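Local structure of putative methylthioribose-1-phosphate isomerase (Pyrococcus horikoshii OT3, 6A34) at residues L148-Y153 against L177-S182; S23-N28 against V38-K43; L195-E200 against K223-N228. The protein probably catalyses the interconversion of 5-methylthioribose 1-phosphate and 5-methylthioribulose 1-phosphate, a step of the methionine salvage pathway. All coordinates share one frame; numbering follows the deposited sequence.

Contact 1. Residues L148-Y153 against L177-S182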
loop_
_atom_site.group_PDB
_atom_site.type_symbol
_atom_site.label_atom_id
_atom_site.label_comp_id
_atom_site.label_asym_id
_atom_site.label_seq_id
_atom_site.Cartn_x
_atom_site.Cartn_y
_atom_site.Cartn_z
ATOM N N LEU A 148 -28.177 -3.188 -10.615
ATOM C CA LEU A 148 -28.598 -4.495 -11.055
ATOM C C LEU A 148 -28.169 -4.742 -12.511
ATOM O O LEU A 148 -27.641 -5.795 -12.841
ATOM C CB LEU A 148 -30.109 -4.604 -10.914
ATOM C CG LEU A 148 -30.604 -5.169 -9.598
ATOM C CD1 LEU A 148 -32.131 -5.061 -9.531
ATOM C CD2 LEU A 148 -30.157 -6.607 -9.429
ATOM N N ARG A 149 -28.402 -3.757 -13.369
ATOM C CA ARG A 149 -28.050 -3.842 -14.777
ATOM C C ARG A 149 -26.526 -3.965 -14.935
ATOM O O ARG A 149 -26.051 -4.859 -15.652
ATOM C CB ARG A 149 -28.589 -2.624 -15.531
ATOM C CG ARG A 149 -30.107 -2.607 -15.696
ATOM C CD ARG A 149 -30.622 -1.473 -16.558
ATOM N NE ARG A 149 -30.159 -0.137 -16.177
ATOM C CZ ARG A 149 -30.847 0.723 -15.428
ATOM N NH1 ARG A 149 -31.929 0.307 -14.791
ATOM N NH2 ARG A 149 -30.457 1.989 -15.339
ATOM N N MET A 150 -25.768 -3.080 -14.277
ATOM C CA MET A 150 -24.296 -3.117 -14.351
ATOM C C MET A 150 -23.787 -4.524 -14.017
ATOM O O MET A 150 -22.912 -5.020 -14.666
ATOM C CB MET A 150 -23.659 -2.157 -13.345
ATOM C CG MET A 150 -23.297 -0.812 -13.895
ATOM S SD MET A 150 -22.777 0.237 -12.495
ATOM C CE MET A 150 -24.282 1.140 -12.135
ATOM N N GLY A 151 -24.319 -5.129 -12.953
ATOM C CA GLY A 151 -23.850 -6.413 -12.460
ATOM C C GLY A 151 -23.973 -7.488 -13.522
ATOM O O GLY A 151 -23.048 -8.290 -13.715
ATOM N N HIS A 152 -25.142 -7.522 -14.179
ATOM C CA HIS A 152 -25.452 -8.548 -15.182
ATOM C C HIS A 152 -24.642 -8.282 -16.455
ATOM O O HIS A 152 -24.128 -9.242 -17.044
ATOM C CB HIS A 152 -26.967 -8.657 -15.461
ATOM C CG HIS A 152 -27.741 -9.194 -14.307
ATOM N ND1 HIS A 152 -28.131 -8.398 -13.248
ATOM C CD2 HIS A 152 -28.129 -10.449 -13.994
ATOM C CE1 HIS A 152 -28.760 -9.144 -12.348
ATOM N NE2 HIS A 152 -28.762 -10.404 -12.774
ATOM N N TYR A 153 -24.520 -7.012 -16.867
ATOM C CA TYR A 153 -23.675 -6.662 -18.044
ATOM C C TYR A 153 -22.212 -7.036 -17.796
ATOM O O TYR A 153 -21.600 -7.657 -18.634
ATOM C CB TYR A 153 -23.713 -5.178 -18.369
ATOM C CG TYR A 153 -24.939 -4.740 -19.121
ATOM C CD1 TYR A 153 -25.249 -5.299 -20.348
ATOM C CD2 TYR A 153 -25.748 -3.720 -18.639
ATOM C CE1 TYR A 153 -26.352 -4.882 -21.070
ATOM C CE2 TYR A 153 -26.867 -3.308 -19.335
ATOM C CZ TYR A 153 -27.167 -3.894 -20.552
ATOM O OH TYR A 153 -28.235 -3.481 -21.268
ATOM N N LEU A 177 -25.968 -3.138 -3.470
ATOM C CA LEU A 177 -25.329 -4.117 -4.376
ATOM C C LEU A 177 -23.913 -3.687 -4.798
ATOM O O LEU A 177 -22.974 -4.538 -4.853
ATOM C CB LEU A 177 -26.204 -4.349 -5.615
ATOM C CG LEU A 177 -27.626 -4.831 -5.346
ATOM C CD1 LEU A 177 -28.358 -5.049 -6.658
ATOM C CD2 LEU A 177 -27.623 -6.102 -4.521
ATOM N N GLY A 178 -23.760 -2.409 -5.156
ATOM C CA GLY A 178 -22.477 -1.881 -5.598
ATOM C C GLY A 178 -22.402 -1.777 -7.101
ATOM O O GLY A 178 -23.319 -2.185 -7.782
ATOM N N THR A 179 -21.308 -1.187 -7.595
ATOM C CA THR A 179 -20.991 -1.191 -9.009
ATOM C C THR A 179 -20.168 -2.449 -9.263
ATOM O O THR A 179 -20.665 -3.456 -9.832
ATOM C CB THR A 179 -20.392 0.158 -9.439
ATOM O OG1 THR A 179 -19.203 0.503 -8.723
ATOM C CG2 THR A 179 -21.394 1.275 -9.235
ATOM N N VAL A 180 -18.910 -2.404 -8.815
ATOM C CA VAL A 180 -18.103 -3.598 -8.787
ATOM C C VAL A 180 -18.905 -4.664 -8.018
ATOM O O VAL A 180 -19.028 -5.824 -8.426
ATOM C CB VAL A 180 -16.721 -3.344 -8.131
ATOM C CG1 VAL A 180 -15.990 -4.654 -7.851
ATOM C CG2 VAL A 180 -15.830 -2.433 -8.956
ATOM N N GLY A 181 -19.459 -4.263 -6.884
ATOM C CA GLY A 181 -20.118 -5.227 -5.976
ATOM C C GLY A 181 -21.233 -6.014 -6.661
ATOM O O GLY A 181 -21.407 -7.188 -6.410
ATOM N N SER A 182 -21.978 -5.363 -7.553
ATOM C CA SER A 182 -23.052 -6.023 -8.268
ATOM C C SER A 182 -22.488 -7.082 -9.201
ATOM O O SER A 182 -23.015 -8.178 -9.296
ATOM C CB SER A 182 -23.901 -5.060 -9.025
ATOM O OG SER A 182 -25.095 -5.709 -9.406
#

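Contact 2. Residues S23-N28 against V38-K43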
loop_
_atom_site.group_PDB
_atom_site.type_symbol
_atom_site.label_atom_id
_atom_site.label_comp_id
_atom_site.label_asym_id
_atom_site.label_seq_id
_atom_site.Cartn_x
_atom_site.Cartn_y
_atom_site.Cartn_z
ATOM N N SER A 23 -38.636 7.151 9.305
ATOM C CA SER A 23 -37.285 7.079 9.809
ATOM C C SER A 23 -36.301 6.723 8.685
ATOM O O SER A 23 -36.567 5.830 7.839
ATOM C CB SER A 23 -37.231 6.101 10.946
ATOM O OG SER A 23 -37.918 6.622 12.067
ATOM N N VAL A 24 -35.163 7.425 8.678
ATOM C CA VAL A 24 -34.060 7.105 7.788
ATOM C C VAL A 24 -33.132 6.123 8.503
ATOM O O VAL A 24 -32.681 6.384 9.612
ATOM C CB VAL A 24 -33.305 8.363 7.333
ATOM C CG1 VAL A 24 -32.160 8.013 6.396
ATOM C CG2 VAL A 24 -34.232 9.364 6.669
ATOM N N TYR A 25 -32.880 4.978 7.873
ATOM C CA TYR A 25 -31.996 3.941 8.442
ATOM C C TYR A 25 -30.714 3.843 7.612
ATOM O O TYR A 25 -30.806 3.698 6.433
ATOM C CB TYR A 25 -32.687 2.577 8.449
ATOM C CG TYR A 25 -33.928 2.453 9.309
ATOM C CD1 TYR A 25 -35.144 2.989 8.904
ATOM C CD2 TYR A 25 -33.914 1.725 10.491
ATOM C CE1 TYR A 25 -36.296 2.846 9.665
ATOM C CE2 TYR A 25 -35.058 1.571 11.264
ATOM C CZ TYR A 25 -36.261 2.130 10.852
ATOM O OH TYR A 25 -37.398 1.986 11.604
ATOM N N MET A 26 -29.542 3.879 8.266
ATOM C CA MET A 26 -28.227 3.852 7.610
ATOM C C MET A 26 -27.326 2.815 8.287
ATOM O O MET A 26 -27.161 2.809 9.528
ATOM C CB MET A 26 -27.500 5.196 7.698
ATOM C CG MET A 26 -28.292 6.362 7.200
ATOM S SD MET A 26 -27.284 7.840 7.273
ATOM C CE MET A 26 -28.465 9.130 6.886
ATOM N N ILE A 27 -26.712 1.958 7.471
ATOM C CA ILE A 27 -25.592 1.200 7.956
ATOM C C ILE A 27 -24.571 2.206 8.496
ATOM O O ILE A 27 -24.365 3.235 7.877
ATOM C CB ILE A 27 -24.994 0.308 6.858
ATOM C CG1 ILE A 27 -25.981 -0.784 6.456
ATOM C CG2 ILE A 27 -23.657 -0.274 7.319
ATOM C CD1 ILE A 27 -25.554 -1.552 5.230
ATOM N N ASN A 28 -24.010 1.934 9.682
ATOM C CA ASN A 28 -23.034 2.823 10.280
ATOM C C ASN A 28 -21.645 2.419 9.790
ATOM O O ASN A 28 -21.004 1.512 10.359
ATOM C CB ASN A 28 -23.053 2.824 11.808
ATOM C CG ASN A 28 -22.276 3.996 12.364
ATOM O OD1 ASN A 28 -21.251 4.389 11.801
ATOM N ND2 ASN A 28 -22.804 4.611 13.411
ATOM N N VAL A 38 -27.147 -0.662 12.231
ATOM C CA VAL A 38 -28.064 0.175 11.496
ATOM C C VAL A 38 -28.599 1.260 12.433
ATOM O O VAL A 38 -29.331 0.959 13.355
ATOM C CB VAL A 38 -29.206 -0.671 10.912
ATOM C CG1 VAL A 38 -30.086 0.167 10.001
ATOM C CG2 VAL A 38 -28.670 -1.892 10.180
ATOM N N GLU A 39 -28.174 2.504 12.205
ATOM C CA GLU A 39 -28.657 3.656 12.936
ATOM C C GLU A 39 -30.068 3.988 12.426
ATOM O O GLU A 39 -30.379 3.688 11.270
ATOM C CB GLU A 39 -27.742 4.871 12.751
ATOM C CG GLU A 39 -26.330 4.714 13.298
ATOM C CD GLU A 39 -26.173 4.282 14.752
ATOM O OE1 GLU A 39 -27.165 4.363 15.524
ATOM O OE2 GLU A 39 -25.049 3.845 15.099
ATOM N N LYS A 40 -30.882 4.575 13.315
ATOM C CA LYS A 40 -32.276 4.995 13.094
ATOM C C LYS A 40 -32.369 6.496 13.386
ATOM O O LYS A 40 -32.065 6.922 14.493
ATOM C CB LYS A 40 -33.199 4.217 14.030
ATOM C CG LYS A 40 -34.697 4.441 13.851
ATOM C CD LYS A 40 -35.508 3.245 14.333
ATOM C CE LYS A 40 -37.003 3.364 14.116
ATOM N NZ LYS A 40 -37.669 4.053 15.242
ATOM N N PHE A 41 -32.705 7.287 12.363
ATOM C CA PHE A 41 -32.712 8.726 12.439
ATOM C C PHE A 41 -34.119 9.242 12.126
ATOM O O PHE A 41 -34.665 8.912 11.079
ATOM C CB PHE A 41 -31.692 9.332 11.474
ATOM C CG PHE A 41 -30.262 8.910 11.717
ATOM C CD1 PHE A 41 -29.661 9.113 12.952
ATOM C CD2 PHE A 41 -29.522 8.297 10.720
ATOM C CE1 PHE A 41 -28.350 8.722 13.185
ATOM C CE2 PHE A 41 -28.218 7.894 10.956
ATOM C CZ PHE A 41 -27.629 8.126 12.181
ATOM N N SER A 42 -34.632 10.107 13.014
ATOM C CA SER A 42 -36.033 10.529 13.052
ATOM C C SER A 42 -36.196 12.046 12.866
ATOM O O SER A 42 -37.311 12.510 12.811
ATOM C CB SER A 42 -36.652 10.073 14.345
ATOM O OG SER A 42 -36.396 8.681 14.540
ATOM N N LYS A 43 -35.093 12.796 12.728
ATOM C CA LYS A 43 -35.136 14.263 12.508
ATOM C C LYS A 43 -34.161 14.640 11.393
ATOM O O LYS A 43 -33.151 13.954 11.208
ATOM C CB LYS A 43 -34.739 15.026 13.776
ATOM C CG LYS A 43 -35.431 14.563 15.053
ATOM C CD LYS A 43 -34.851 15.158 16.328
ATOM C CE LYS A 43 -35.001 14.220 17.512
ATOM N NZ LYS A 43 -34.988 14.945 18.804
#

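Contact 3. Residues L195-E200 against K223-N228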
loop_
_atom_site.group_PDB
_atom_site.type_symbol
_atom_site.label_atom_id
_atom_site.label_comp_id
_atom_site.label_asym_id
_atom_site.label_seq_id
_atom_site.Cartn_x
_atom_site.Cartn_y
_atom_site.Cartn_z
ATOM N N LEU A 195 -12.540 -16.601 -6.803
ATOM C CA LEU A 195 -11.711 -15.873 -5.868
ATOM C C LEU A 195 -11.748 -14.400 -6.254
ATOM O O LEU A 195 -11.617 -14.079 -7.431
ATOM C CB LEU A 195 -10.280 -16.422 -5.902
ATOM C CG LEU A 195 -9.260 -15.632 -5.077
ATOM C CD1 LEU A 195 -9.530 -15.749 -3.593
ATOM C CD2 LEU A 195 -7.827 -16.081 -5.371
ATOM N N LEU A 196 -11.949 -13.546 -5.246
ATOM C CA LEU A 196 -11.862 -12.126 -5.370
ATOM C C LEU A 196 -10.653 -11.625 -4.574
ATOM O O LEU A 196 -10.717 -11.591 -3.365
ATOM C CB LEU A 196 -13.143 -11.482 -4.837
ATOM C CG LEU A 196 -13.235 -9.968 -5.037
ATOM C CD1 LEU A 196 -13.049 -9.591 -6.493
ATOM C CD2 LEU A 196 -14.565 -9.432 -4.526
ATOM N N TRP A 197 -9.601 -11.178 -5.271
ATOM C CA TRP A 197 -8.520 -10.430 -4.616
ATOM C C TRP A 197 -9.005 -9.019 -4.295
ATOM O O TRP A 197 -9.575 -8.329 -5.184
ATOM C CB TRP A 197 -7.286 -10.320 -5.508
ATOM C CG TRP A 197 -6.678 -11.624 -5.878
ATOM C CD1 TRP A 197 -6.879 -12.308 -7.031
ATOM C CD2 TRP A 197 -5.763 -12.401 -5.093
ATOM N NE1 TRP A 197 -6.129 -13.449 -7.022
ATOM C CE2 TRP A 197 -5.431 -13.529 -5.854
ATOM C CE3 TRP A 197 -5.176 -12.237 -3.832
ATOM C CZ2 TRP A 197 -4.525 -14.492 -5.413
ATOM C CZ3 TRP A 197 -4.294 -13.197 -3.380
ATOM C CH2 TRP A 197 -3.976 -14.315 -4.159
ATOM N N LEU A 198 -8.702 -8.578 -3.073
ATOM C CA LEU A 198 -9.014 -7.234 -2.580
ATOM C C LEU A 198 -7.732 -6.517 -2.161
ATOM O O LEU A 198 -7.111 -6.906 -1.162
ATOM C CB LEU A 198 -9.934 -7.334 -1.363
ATOM C CG LEU A 198 -11.265 -8.016 -1.628
ATOM C CD1 LEU A 198 -12.059 -8.132 -0.315
ATOM C CD2 LEU A 198 -12.045 -7.259 -2.695
ATOM N N ASP A 199 -7.371 -5.462 -2.905
ATOM C CA ASP A 199 -6.315 -4.539 -2.505
ATOM C C ASP A 199 -6.822 -3.804 -1.264
ATOM O O ASP A 199 -7.943 -3.292 -1.280
ATOM C CB ASP A 199 -6.003 -3.519 -3.600
ATOM C CG ASP A 199 -5.369 -4.066 -4.873
ATOM O OD1 ASP A 199 -4.880 -5.202 -4.866
ATOM O OD2 ASP A 199 -5.359 -3.322 -5.874
ATOM N N GLU A 200 -6.001 -3.719 -0.212
ATOM C CA GLU A 200 -6.427 -3.052 1.020
ATOM C C GLU A 200 -6.768 -1.582 0.749
ATOM O O GLU A 200 -7.671 -1.036 1.411
ATOM C CB GLU A 200 -5.394 -3.237 2.132
ATOM C CG GLU A 200 -4.000 -2.674 1.865
ATOM C CD GLU A 200 -3.088 -2.811 3.085
ATOM O OE1 GLU A 200 -3.577 -3.383 4.083
ATOM O OE2 GLU A 200 -1.904 -2.324 3.064
ATOM N N LYS A 223 -9.645 -12.737 -0.734
ATOM C CA LYS A 223 -8.307 -12.711 -0.187
ATOM C C LYS A 223 -7.806 -11.267 -0.143
ATOM O O LYS A 223 -7.764 -10.590 -1.192
ATOM C CB LYS A 223 -7.358 -13.580 -1.009
ATOM C CG LYS A 223 -7.267 -15.024 -0.553
ATOM C CD LYS A 223 -6.009 -15.736 -0.985
ATOM C CE LYS A 223 -6.254 -17.204 -1.273
ATOM N NZ LYS A 223 -7.089 -17.848 -0.237
ATOM N N LEU A 224 -7.416 -10.812 1.057
ATOM C CA LEU A 224 -7.034 -9.406 1.265
ATOM C C LEU A 224 -5.515 -9.307 1.129
ATOM O O LEU A 224 -4.832 -10.159 1.657
ATOM C CB LEU A 224 -7.504 -8.983 2.657
ATOM C CG LEU A 224 -7.100 -7.586 3.097
ATOM C CD1 LEU A 224 -7.760 -6.533 2.214
ATOM C CD2 LEU A 224 -7.499 -7.372 4.555
ATOM N N ILE A 225 -5.018 -8.366 0.309
ATOM C CA ILE A 225 -3.566 -8.193 0.086
ATOM C C ILE A 225 -3.157 -6.724 0.235
ATOM O O ILE A 225 -3.958 -5.783 0.018
ATOM C CB ILE A 225 -3.141 -8.672 -1.311
ATOM C CG1 ILE A 225 -3.918 -7.943 -2.408
ATOM C CG2 ILE A 225 -3.210 -10.195 -1.466
ATOM C CD1 ILE A 225 -3.360 -8.236 -3.757
ATOM N N ALA A 226 -1.863 -6.531 0.514
ATOM C CA ALA A 226 -1.251 -5.207 0.465
ATOM C C ALA A 226 -1.212 -4.780 -1.005
ATOM O O ALA A 226 -1.058 -5.602 -1.889
ATOM C CB ALA A 226 0.135 -5.211 1.084
ATOM N N ASP A 227 -1.354 -3.481 -1.241
ATOM C CA ASP A 227 -1.368 -2.892 -2.602
ATOM C C ASP A 227 -0.127 -3.306 -3.390
ATOM O O ASP A 227 -0.194 -3.566 -4.579
ATOM C CB ASP A 227 -1.487 -1.383 -2.468
ATOM C CG ASP A 227 -2.774 -0.980 -1.771
ATOM O OD1 ASP A 227 -3.829 -1.570 -2.131
ATOM O OD2 ASP A 227 -2.718 -0.079 -0.871
ATOM N N ASN A 228 1.010 -3.308 -2.693
ATOM C CA ASN A 228 2.290 -3.756 -3.179
ATOM C C ASN A 228 2.186 -5.135 -3.824
ATOM O O ASN A 228 2.984 -5.475 -4.674
ATOM C CB ASN A 228 3.335 -3.842 -2.047
ATOM C CG ASN A 228 4.027 -2.522 -1.792
ATOM O OD1 ASN A 228 4.171 -1.702 -2.714
ATOM N ND2 ASN A 228 4.467 -2.319 -0.566
HETATM O O HOH W 1 -1.150 -1.489 0.726
#

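Contact 1. Residues L148-Y153 against L177-S182
Ser182 sets its hydroxyl against the bare backbone of Gly151: OG lies 3.4 Å from Gly151 CA, and the two CA atoms come within 4.3 Å of each other. A side chain on Gly151 would point straight into this hydroxyl, so glycine is what lets helix 125-157 and the start of helix 180-189 come so near. The OG stands opposite its own backbone N across the CA-CB bond (chi1 -165°), which carries it to the neighbouring helix, where it hydrogen-bonds to the carbonyl O of Asn147, one residue before the segment 148-153. Here the long helix 125-157 meets the loop and first turn of a helix in the Rossmann-like domain of the eIF-2B alpha/beta/delta family, and Leu10 of helix 7-10 touches both leucines of the contact. Two apolar contacts join the segments beside the glycine. Leu148 and Leu177 meet obliquely through Leu148 CD2 and Leu177 CD1, 3.7 Å apart. Met150 runs alongside Thr179, its SD 3.7 Å from the methyl CG2. Within the long helix, His152 ND1 donates to Leu148 O at 2.7 Å, almost straight at 173° and in the plane of the imidazole ring.

Contact 2. Residues S23-N28 against V38-K43
Asn28 ND2 reaches across to Glu39 OE2 at 2.9 Å, a fairly straight bond (163°) that lies in the amide plane and meets the carboxylate oxygen on its anti side. The two flat groups are turned steeply against each other, 74° between planes. Glu39 gets there by a bend at chi2 (-53°), which folds the carboxylate back toward the end of the neighbouring strand, while Asn28 OD1 is occupied by the backbone N of Arg30.

Between the backbones, Val24 and Phe41 exchange a pair of bonds, Val24 N to Phe41 O and Phe41 N to Val24 O, both 2.9 Å. Met26 and Glu39 also exchange two bonds, the one from Met26 N to Glu39 O somewhat longer at 3.1 Å. Tyr25 with Lys40 and Ile27 with Val38 are the non-hydrogen-bonded pairs, and Tyr25 CA instead directs its hydrogen at Glu39 O.

On the face carrying Val24, Met26 and Phe41, the methionine sulfur sits at the rim of the phenyl ring, a Met-aromatic contact with SD 3.8 Å from Phe41 CE2. The two side chains cross at about a right angle, and Ala50 of helix 44-52 touches both.

On the other face Tyr25 and Lys40 run side by side, Lys40 CD lying 3.5 Å from Tyr25 CE2. Val38 CG1 comes to the tyrosine at the ring edge and touches Tyr25 CB at 3.9 Å. Lys20 makes a cation-pi contact with the same ring. With an alanine in place of Tyr25, the aliphatic chain of Lys40 would probably lose its flat neighbour and Lys20 its aromatic partner.

The whole is a beta hairpin of two antiparallel strands, forming two of the three strands of a small antiparallel sheet with strand 17-20 on the far side of strand 23-27.

Contact 3. Residues L195-E200 against K223-N228
Leu198 ties into strand 222-225 through both its backbone N, which donates to Lys223 O, and its backbone O, which accepts from Ile225 N, each at 2.9 Å. The strands run parallel, joined through helix 206-217 as a beta-alpha-beta unit at the edge of the Rossmann-like sheet of this chain, where Leu224 bonds through its backbone to the second subunit. Lys223 N to Leu196 O and Glu200 N to Ile225 O complete the set of backbone bonds.

The tight part is apolar. Ile225 CG2 comes obliquely to the six-membered end of the Trp197 indole, 3.7 Å from CE3. Ile225 CG1 sits between its backbone N and carbonyl carbon (chi1 57°), placing CG1 and CD1 beside Asp199 OD1 and leaving CG2 to meet the indole. The indole is fixed at its other end by NE1, which bonds to Phe238 O. On the opposite sheet face Leu224 CD1 tucks against Leu198 O and Glu200 CA, covered by Ala208.

The looser side is at Lys223, which is partly exposed. Its methylenes run beside the indole, CD 3.9 Å from Trp197 CZ3; a hexanediol molecule, probably from the crystallisation liquor, lies close to this lysine.

At the C-terminal ends of the strands the contact turns acidic. Asp199 and Asp227 bring like charges near each other, with carboxylate planes 86° apart, but each has its own partner: Asp199 OD2 bonds to His166, and the oxygens of Asp227 take the backbone N atoms of Thr201 and Arg202. Asp199 OD1 is buried with no polar partner. Glu200 OE2 forms a salt bridge with Arg202 of the second subunit, which probably offsets this local negative charge. A water donates to Glu200 OE2 at 2.6 Å and accepts from Asp227 N at 2.8 Å.

In the fold
Contacts 1 and 3 belong to the same Rossmann-like domain and follow one another in the chain, helix 180-189 leading into strand 193-199; their centres are 20 Å apart and their nearest atoms about 6 Å. Contact 2 sits in the N-terminal part, its centre 25 Å from that of contact 1 and 31 Å from that of contact 3. Each contact has a side chain about 7 to 9 Å from that of a predicted functional residue: Thr179 about 9 Å from Asp247, the probable proton donor; Asp199 about 7 Å from Cys167, the predicted transition-state stabiliser; Ile27 about 8 Å from Arg57, a predicted substrate-binding residue. Contact 3 alone is touched by the second subunit.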